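PDB 4O5H: phenylacetaldehyde dehydrogenase from Burkholderia cenocepacia, which probably catalyses the NAD+-dependent oxidation of phenylacetaldehyde to phenylacetate, as a member of the aldehyde dehydrogenase family. Local coordinates for residues A[404-409]-A[432-437]. Residues are numbered along the deposited sequence; the frame is centred on the assembly and turned at random.
Sequences TTQAMR and VQLAND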
ATOM      1  N   THR A 404     -20.042 -27.768 -14.658  1.00 21.21           N
ATOM      2  CA  THR A 404     -19.101 -26.717 -15.051  1.00 21.00           C
ATOM      3  C   THR A 404     -17.677 -27.227 -14.968  1.00 22.02           C
ATOM      4  O   THR A 404     -17.414 -28.225 -14.325  1.00 22.30           O
ATOM      5  CB  THR A 404     -19.216 -25.507 -14.139  1.00 20.05           C
ATOM      6  OG1 THR A 404     -19.107 -25.933 -12.774  1.00 19.18           O
ATOM      7  CG2 THR A 404     -20.544 -24.798 -14.343  1.00 19.82           C
ATOM      8  N   THR A 405     -16.758 -26.549 -15.643  1.00 23.15           N
ATOM      9  CA  THR A 405     -15.322 -26.867 -15.557  1.00 23.37           C
ATOM     10  C   THR A 405     -14.531 -25.574 -15.310  1.00 22.74           C
ATOM     11  O   THR A 405     -15.033 -24.469 -15.565  1.00 21.55           O
ATOM     12  CB  THR A 405     -14.792 -27.458 -16.872  1.00 24.27           C
ATOM     13  OG1 THR A 405     -14.897 -26.454 -17.880  1.00 23.83           O
ATOM     14  CG2 THR A 405     -15.575 -28.692 -17.289  1.00 25.55           C
ATOM     15  N   GLN A 406     -13.279 -25.718 -14.887  1.00 22.32           N
ATOM     16  CA  GLN A 406     -12.444 -24.563 -14.572  1.00 22.39           C
ATOM     17  C   GLN A 406     -12.177 -23.683 -15.784  1.00 22.03           C
ATOM     18  O   GLN A 406     -11.862 -22.513 -15.622  1.00 21.25           O
ATOM     19  CB  GLN A 406     -11.110 -24.995 -13.928  1.00 22.79           C
ATOM     20  CG  GLN A 406     -11.277 -25.727 -12.594  1.00 22.48           C
ATOM     21  CD  GLN A 406     -11.828 -24.830 -11.492  1.00 21.83           C
ATOM     22  OE1 GLN A 406     -12.950 -25.032 -11.007  1.00 22.26           O
ATOM     23  NE2 GLN A 406     -11.043 -23.811 -11.109  1.00 21.42           N
ATOM     24  N   ALA A 407     -12.327 -24.219 -16.985  1.00 22.25           N
ATOM     25  CA  ALA A 407     -12.105 -23.420 -18.187  1.00 22.61           C
ATOM     26  C   ALA A 407     -13.252 -22.479 -18.531  1.00 22.07           C
ATOM     27  O   ALA A 407     -13.091 -21.603 -19.366  1.00 23.25           O
ATOM     28  CB  ALA A 407     -11.841 -24.353 -19.379  1.00 23.89           C
ATOM     29  N   MET A 408     -14.427 -22.672 -17.965  1.00 21.06           N
ATOM     30  CA  MET A 408     -15.583 -21.891 -18.423  1.00 20.87           C
ATOM     31  C   MET A 408     -15.565 -20.480 -17.890  1.00 19.67           C
ATOM     32  O   MET A 408     -15.126 -20.244 -16.765  1.00 19.14           O
ATOM     33  CB  MET A 408     -16.877 -22.547 -17.952  1.00 21.07           C
ATOM     34  CG  MET A 408     -17.129 -23.914 -18.557  1.00 22.37           C
ATOM     35  SD  MET A 408     -18.725 -24.521 -18.004  1.00 22.21           S
ATOM     36  CE  MET A 408     -18.726 -26.125 -18.818  1.00 23.85           C
ATOM     37  N   ARG A 409     -16.100 -19.549 -18.659  1.00 20.11           N
ATOM     38  CA  ARG A 409     -16.160 -18.116 -18.227  1.00 19.45           C
ATOM     39  C   ARG A 409     -16.888 -17.921 -16.903  1.00 17.91           C
ATOM     40  O   ARG A 409     -16.425 -17.161 -16.067  1.00 16.64           O
ATOM     41  CB  ARG A 409     -16.838 -17.260 -19.264  1.00 21.33           C
ATOM     42  CG  ARG A 409     -16.131 -17.259 -20.596  1.00 23.56           C
ATOM     43  CD  ARG A 409     -16.709 -16.204 -21.518  1.00 26.06           C
ATOM     44  NE  ARG A 409     -16.579 -14.902 -20.879  1.00 27.85           N
ATOM     45  CZ  ARG A 409     -17.322 -13.848 -21.170  1.00 30.76           C
ATOM     46  NH1 ARG A 409     -18.234 -13.909 -22.122  1.00 31.59           N
ATOM     47  NH2 ARG A 409     -17.132 -12.708 -20.500  1.00 33.62           N
ATOM     48  N   VAL A 432      -7.742 -27.703  -2.818  1.00 16.69           N
ATOM     49  CA  VAL A 432      -6.826 -26.571  -2.703  1.00 16.28           C
ATOM     50  C   VAL A 432      -6.422 -26.050  -4.085  1.00 17.15           C
ATOM     51  O   VAL A 432      -6.479 -24.837  -4.321  1.00 16.37           O
ATOM     52  CB  VAL A 432      -5.572 -26.918  -1.899  1.00 16.09           C
ATOM     53  CG1 VAL A 432      -4.495 -25.821  -2.015  1.00 15.91           C
ATOM     54  CG2 VAL A 432      -5.936 -27.130  -0.440  1.00 15.85           C
ATOM     55  N   GLN A 433      -6.030 -26.952  -4.990  1.00 18.07           N
ATOM     56  CA  GLN A 433      -5.670 -26.546  -6.336  1.00 20.11           C
ATOM     57  C   GLN A 433      -6.845 -25.788  -7.017  1.00 19.17           C
ATOM     58  O   GLN A 433      -6.642 -24.723  -7.607  1.00 18.22           O
ATOM     59  CB  GLN A 433      -5.198 -27.732  -7.155  1.00 23.17           C
ATOM     60  CG  GLN A 433      -4.767 -27.388  -8.565  1.00 27.72           C
ATOM     61  CD  GLN A 433      -5.884 -27.569  -9.595  1.00 33.01           C
ATOM     62  OE1 GLN A 433      -6.684 -28.549  -9.587  1.00 35.47           O
ATOM     63  NE2 GLN A 433      -5.955 -26.606 -10.492  1.00 36.83           N
ATOM     64  N   LEU A 434      -8.057 -26.328  -6.908  1.00 18.41           N
ATOM     65  CA  LEU A 434      -9.214 -25.700  -7.537  1.00 18.26           C
ATOM     66  C   LEU A 434      -9.504 -24.347  -6.913  1.00 16.85           C
ATOM     67  O   LEU A 434      -9.751 -23.378  -7.622  1.00 16.46           O
ATOM     68  CB  LEU A 434     -10.429 -26.614  -7.449  1.00 18.79           C
ATOM     69  CG  LEU A 434     -10.305 -27.917  -8.245  1.00 19.68           C
ATOM     70  CD1 LEU A 434     -11.379 -28.900  -7.802  1.00 20.27           C
ATOM     71  CD2 LEU A 434     -10.380 -27.692  -9.752  1.00 19.73           C
ATOM     72  N   ALA A 435      -9.439 -24.273  -5.586  1.00 15.50           N
ATOM     73  CA  ALA A 435      -9.806 -23.087  -4.889  1.00 14.59           C
ATOM     74  C   ALA A 435      -8.845 -21.919  -5.215  1.00 14.16           C
ATOM     75  O   ALA A 435      -9.298 -20.780  -5.398  1.00 13.57           O
ATOM     76  CB  ALA A 435      -9.838 -23.357  -3.394  1.00 14.66           C
ATOM     77  N   ASN A 436      -7.555 -22.215  -5.314  1.00 13.83           N
ATOM     78  CA  ASN A 436      -6.556 -21.227  -5.676  1.00 14.05           C
ATOM     79  C   ASN A 436      -6.433 -20.968  -7.171  1.00 14.54           C
ATOM     80  O   ASN A 436      -5.704 -20.075  -7.551  1.00 14.17           O
ATOM     81  CB  ASN A 436      -5.174 -21.589  -5.118  1.00 14.03           C
ATOM     82  CG  ASN A 436      -5.101 -21.456  -3.610  1.00 13.97           C
ATOM     83  OD1 ASN A 436      -5.745 -20.596  -3.019  1.00 13.75           O
ATOM     84  ND2 ASN A 436      -4.301 -22.287  -2.989  1.00 14.03           N
ATOM     85  N   ASP A 437      -7.165 -21.698  -8.000  1.00 15.12           N
ATOM     86  CA  ASP A 437      -7.119 -21.533  -9.463  1.00 15.79           C
ATOM     87  C   ASP A 437      -8.016 -20.349  -9.908  1.00 15.32           C
ATOM     88  O   ASP A 437      -9.093 -20.534 -10.514  1.00 15.27           O
ATOM     89  CB  ASP A 437      -7.541 -22.860 -10.145  1.00 16.89           C
ATOM     90  CG  ASP A 437      -7.523 -22.780 -11.667  1.00 18.13           C
ATOM     91  OD1 ASP A 437      -6.633 -22.090 -12.202  1.00 19.38           O
ATOM     92  OD2 ASP A 437      -8.411 -23.374 -12.327  1.00 18.45           O
TER
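The Q406 carboxamide has L434 CD2 over one face, 3.6 Å from its CD, while at the edge NE2 meets D437 OD2; OE1 is hydrogen-bonded to Y324 OH on strand 320-326. The contact lies at the protein surface, beside the seven-stranded mixed sheet of the aldehyde dehydrogenase catalytic domain, where a type I turn, T405 to M408, follows strand 399-402 and meets L434 on helix 428-436 and the nearby D437. Q406 side-chain atoms also touch M423 of strand 419-425 and V411. The Q406 chain bends at chi2 (-67°), laying the amide against L434 CD2. Q406 CG touches L434 CD2 as well, at 3.6 Å. Amide and carboxylate planes are turned 46° apart. D437 CG stands anti to its backbone N, which sends the carboxylate toward the turn. Its OD2 also forms a salt bridge with R412, so an amide and a guanidinium share one oxygen, and the positive charge probably helps keep D437 ionised. Bonds at both OE1 and NE2 probably hold the amide's rotation. The bond from Q406 NE2 to D437 OD2, 2.9 Å and almost straight, lies in the amide plane and reaches the anti side of OD2, 26° out of the carboxylate plane.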